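Local coordinates for ribulose bisphosphate carboxylase (Pyrococcus horikoshii, PDB 2D69), which probably catalyses the carboxylation of ribulose 1,5-bisphosphate to two molecules of 3-phosphoglycerate, as a magnesium-dependent type III Rubisco of an archaeal AMP degradation pathway, at residues K221-G229 with V241-D252. Numbering follows the deposited sequence.
Sequences KEYLINITG and VANEGGQYVMID
Strands 222-224 and 248-252 run nearly parallel, 16° apart, but pair through a single bridge, Asn226 with Met250, where Met250 N donates to Ile225 O and Ile227 N to Met250 O. Helix 231-244 makes the crossover between them, a beta-alpha-beta unit of the TIM barrel of the catalytic domain, and ends in a Schellman motif at Gly245. Where the strands part, the carboxylate of Glu222 and water bridge the gap. Its chain turns about the CB-CG bond, and OE2 takes the N-H of Gln247 from above the carboxylate plane (2.9 Å) while also forming a salt bridge with Arg210. OE1 accepts Tyr223 N, and a water joins it to Tyr248 N. With Glu222 cut back to an alanine, Gln247 N would probably lose its acceptor and Arg210 its carboxylate partner, and a gap is likely to open where CG meets the Tyr248 ring edge. CG of Glu222 lies in the plane of that ring, whereas Leu224 sets CD2 over one face, 3.5 Å from the centroid, in a CH-pi contact; the Tyr248 hydroxyl is hydrogen-bonded to Gln309. On the side facing helix 231-244, CG2 of Ile225 presses tightly against CG2 of Val241 (3.5 Å), and Ile227 lays CG2 and CD1 against Val249 and CG1 against Ile251. At the C-terminal end of strand 248-252, Asp252 packs beside Glu189, a predicted magnesium ligand, and the predicted proton acceptor His278. There the hydroxyl of Thr228, anti to its carbonyl carbon (chi1 -57°), receives Asp252 N almost straight, with N to OG1 2.9 Å and an angle of 170°.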
loop_
_atom_site.group_PDB
_atom_site.type_symbol
_atom_site.label_atom_id
_atom_site.label_comp_id
_atom_site.label_asym_id
_atom_site.label_seq_id
_atom_site.Cartn_x
_atom_site.Cartn_y
_atom_site.Cartn_z
ATOM N N LYS A 221 16.138 -3.725 33.460
ATOM C CA LYS A 221 17.264 -4.274 32.765
ATOM C C LYS A 221 17.133 -3.971 31.266
ATOM O O LYS A 221 16.027 -3.963 30.708
ATOM C CB LYS A 221 17.358 -5.784 33.001
ATOM C CG LYS A 221 17.331 -6.238 34.482
ATOM C CD LYS A 221 18.518 -5.687 35.214
ATOM C CE LYS A 221 18.609 -6.222 36.633
ATOM N NZ LYS A 221 19.843 -5.655 37.284
ATOM N N GLU A 222 18.265 -3.739 30.637
ATOM C CA GLU A 222 18.289 -3.414 29.220
ATOM C C GLU A 222 19.440 -4.095 28.508
ATOM O O GLU A 222 20.266 -4.778 29.124
ATOM C CB GLU A 222 18.286 -1.904 28.995
ATOM C CG GLU A 222 16.917 -1.427 28.585
ATOM C CD GLU A 222 16.441 -1.964 27.228
ATOM O OE1 GLU A 222 17.261 -2.367 26.368
ATOM O OE2 GLU A 222 15.218 -1.938 27.007
ATOM N N TYR A 223 19.460 -3.901 27.193
ATOM C CA TYR A 223 20.273 -4.705 26.301
ATOM C C TYR A 223 20.751 -3.843 25.144
ATOM O O TYR A 223 19.959 -3.443 24.301
ATOM C CB TYR A 223 19.427 -5.887 25.771
ATOM C CG TYR A 223 20.175 -6.898 24.919
ATOM C CD1 TYR A 223 21.554 -6.880 24.816
ATOM C CD2 TYR A 223 19.498 -7.871 24.221
ATOM C CE1 TYR A 223 22.210 -7.768 24.028
ATOM C CE2 TYR A 223 20.168 -8.802 23.440
ATOM C CZ TYR A 223 21.497 -8.741 23.333
ATOM O OH TYR A 223 22.157 -9.645 22.544
ATOM N N LEU A 224 22.048 -3.600 25.107
ATOM C CA LEU A 224 22.688 -2.867 24.070
ATOM C C LEU A 224 22.987 -3.859 22.990
ATOM O O LEU A 224 24.118 -4.325 22.819
ATOM C CB LEU A 224 23.970 -2.214 24.581
ATOM C CG LEU A 224 23.772 -1.411 25.877
ATOM C CD1 LEU A 224 25.101 -0.938 26.393
ATOM C CD2 LEU A 224 22.834 -0.250 25.730
ATOM N N ILE A 225 21.948 -4.157 22.234
ATOM C CA ILE A 225 21.967 -5.192 21.218
ATOM C C ILE A 225 22.501 -4.657 19.930
ATOM O O ILE A 225 22.046 -3.612 19.461
ATOM C CB ILE A 225 20.538 -5.794 21.090
ATOM C CG1 ILE A 225 20.552 -6.980 20.107
ATOM C CG2 ILE A 225 19.497 -4.750 20.659
ATOM C CD1 ILE A 225 19.405 -7.898 20.330
ATOM N N ASN A 226 23.472 -5.369 19.351
ATOM C CA ASN A 226 24.182 -4.920 18.153
ATOM C C ASN A 226 23.389 -5.135 16.851
ATOM O O ASN A 226 23.274 -6.240 16.371
ATOM C CB ASN A 226 25.478 -5.657 18.090
ATOM C CG ASN A 226 26.433 -5.104 17.089
ATOM O OD1 ASN A 226 27.603 -5.536 17.023
ATOM N ND2 ASN A 226 26.023 -4.093 16.384
ATOM N N ILE A 227 22.842 -4.059 16.302
ATOM C CA ILE A 227 22.043 -4.073 15.054
ATOM C C ILE A 227 22.897 -3.697 13.839
ATOM O O ILE A 227 22.400 -3.585 12.737
ATOM C CB ILE A 227 20.873 -3.106 15.128
ATOM C CG1 ILE A 227 21.319 -1.657 15.218
ATOM C CG2 ILE A 227 19.963 -3.381 16.415
ATOM C CD1 ILE A 227 20.184 -0.668 14.843
ATOM N N THR A 228 24.171 -3.481 14.060
ATOM C CA THR A 228 25.079 -3.081 12.986
ATOM C C THR A 228 24.959 -4.057 11.792
ATOM O O THR A 228 24.878 -5.276 11.971
ATOM C CB THR A 228 26.500 -3.090 13.491
ATOM O OG1 THR A 228 26.637 -2.237 14.613
ATOM C CG2 THR A 228 27.476 -2.547 12.464
ATOM N N GLY A 229 24.940 -3.462 10.593
ATOM C CA GLY A 229 24.775 -4.136 9.328
ATOM C C GLY A 229 24.577 -3.116 8.176
ATOM O O GLY A 229 24.527 -1.910 8.395
ATOM N N VAL A 241 13.732 -5.103 17.709
ATOM C CA VAL A 241 14.063 -4.787 19.096
ATOM C C VAL A 241 12.875 -4.049 19.733
ATOM O O VAL A 241 12.342 -4.490 20.764
ATOM C CB VAL A 241 15.433 -3.983 19.158
ATOM C CG1 VAL A 241 15.681 -3.452 20.622
ATOM C CG2 VAL A 241 16.575 -4.877 18.748
ATOM N N ALA A 242 12.379 -2.992 19.084
ATOM C CA ALA A 242 11.268 -2.147 19.607
ATOM C C ALA A 242 10.026 -3.004 19.801
ATOM O O ALA A 242 9.307 -2.916 20.814
ATOM C CB ALA A 242 10.970 -1.020 18.661
ATOM N N ASN A 243 9.797 -3.880 18.835
ATOM C CA ASN A 243 8.680 -4.792 18.887
ATOM C C ASN A 243 8.690 -5.725 20.050
ATOM O O ASN A 243 7.649 -6.092 20.569
ATOM C CB ASN A 243 8.649 -5.644 17.627
ATOM C CG ASN A 243 7.395 -5.521 16.978
ATOM O OD1 ASN A 243 7.238 -4.584 16.132
ATOM N ND2 ASN A 243 6.384 -6.329 17.438
ATOM N N GLU A 244 9.877 -6.103 20.467
ATOM C CA GLU A 244 10.036 -6.974 21.610
ATOM C C GLU A 244 10.028 -6.236 22.950
ATOM O O GLU A 244 10.049 -6.878 23.988
ATOM C CB GLU A 244 11.285 -7.856 21.423
ATOM C CG GLU A 244 11.163 -9.274 21.965
ATOM C CD GLU A 244 10.123 -10.139 21.260
ATOM O OE1 GLU A 244 9.868 -9.959 20.074
ATOM O OE2 GLU A 244 9.562 -11.023 21.909
ATOM N N GLY A 245 9.953 -4.910 22.941
ATOM C CA GLY A 245 9.972 -4.144 24.175
ATOM C C GLY A 245 11.296 -3.460 24.472
ATOM O O GLY A 245 11.434 -2.862 25.515
ATOM N N GLY A 246 12.279 -3.560 23.607
ATOM C CA GLY A 246 13.565 -2.952 23.889
ATOM C C GLY A 246 13.559 -1.455 23.749
ATOM O O GLY A 246 12.810 -0.896 22.925
ATOM N N GLN A 247 14.417 -0.788 24.518
ATOM C CA GLN A 247 14.584 0.658 24.405
ATOM C C GLN A 247 15.955 1.111 23.991
ATOM O O GLN A 247 16.216 2.308 24.009
ATOM C CB GLN A 247 14.160 1.386 25.697
ATOM C CG GLN A 247 12.718 1.084 26.107
ATOM C CD GLN A 247 12.188 1.843 27.363
ATOM O OE1 GLN A 247 12.282 1.322 28.483
ATOM N NE2 GLN A 247 11.555 3.016 27.155
ATOM N N TYR A 248 16.839 0.183 23.626
ATOM C CA TYR A 248 18.199 0.495 23.167
ATOM C C TYR A 248 18.635 -0.337 21.950
ATOM O O TYR A 248 18.313 -1.497 21.831
ATOM C CB TYR A 248 19.187 0.116 24.277
ATOM C CG TYR A 248 19.642 1.083 25.368
ATOM C CD1 TYR A 248 19.312 0.848 26.735
ATOM C CD2 TYR A 248 20.506 2.094 25.099
ATOM C CE1 TYR A 248 19.871 1.615 27.746
ATOM C CE2 TYR A 248 21.026 2.900 26.107
ATOM C CZ TYR A 248 20.713 2.646 27.429
ATOM O OH TYR A 248 21.282 3.416 28.393
ATOM N N VAL A 249 19.375 0.282 21.044
ATOM C CA VAL A 249 20.172 -0.435 20.057
ATOM C C VAL A 249 21.577 0.100 20.113
ATOM O O VAL A 249 21.802 1.283 20.424
ATOM C CB VAL A 249 19.569 -0.302 18.629
ATOM C CG1 VAL A 249 18.190 -0.859 18.619
ATOM C CG2 VAL A 249 19.486 1.158 18.163
ATOM N N MET A 250 22.526 -0.764 19.738
ATOM C CA MET A 250 23.909 -0.445 19.657
ATOM C C MET A 250 24.287 -0.419 18.178
ATOM O O MET A 250 23.889 -1.295 17.399
ATOM C CB MET A 250 24.738 -1.508 20.373
ATOM C CG MET A 250 26.237 -1.570 19.897
ATOM S SD MET A 250 27.134 -2.729 20.970
ATOM C CE MET A 250 28.316 -3.220 19.855
ATOM N N ILE A 251 25.016 0.597 17.796
ATOM C CA ILE A 251 25.489 0.715 16.432
ATOM C C ILE A 251 26.990 0.978 16.491
ATOM O O ILE A 251 27.426 1.831 17.240
ATOM C CB ILE A 251 24.766 1.854 15.701
ATOM C CG1 ILE A 251 23.239 1.626 15.656
ATOM C CG2 ILE A 251 25.262 1.985 14.276
ATOM C CD1 ILE A 251 22.448 2.779 15.034
ATOM N N ASP A 252 27.752 0.245 15.700
ATOM C CA ASP A 252 29.147 0.492 15.437
ATOM C C ASP A 252 29.210 1.679 14.438
ATOM O O ASP A 252 29.145 1.480 13.234
ATOM C CB ASP A 252 29.884 -0.719 14.792
ATOM C CG ASP A 252 29.904 -2.002 15.648
ATOM O OD1 ASP A 252 29.601 -1.941 16.881
ATOM O OD2 ASP A 252 30.231 -3.146 15.148
HETATM O O HOH W 1 16.836 -2.934 23.720
HETATM O O HOH W 2 13.059 -1.244 28.653
#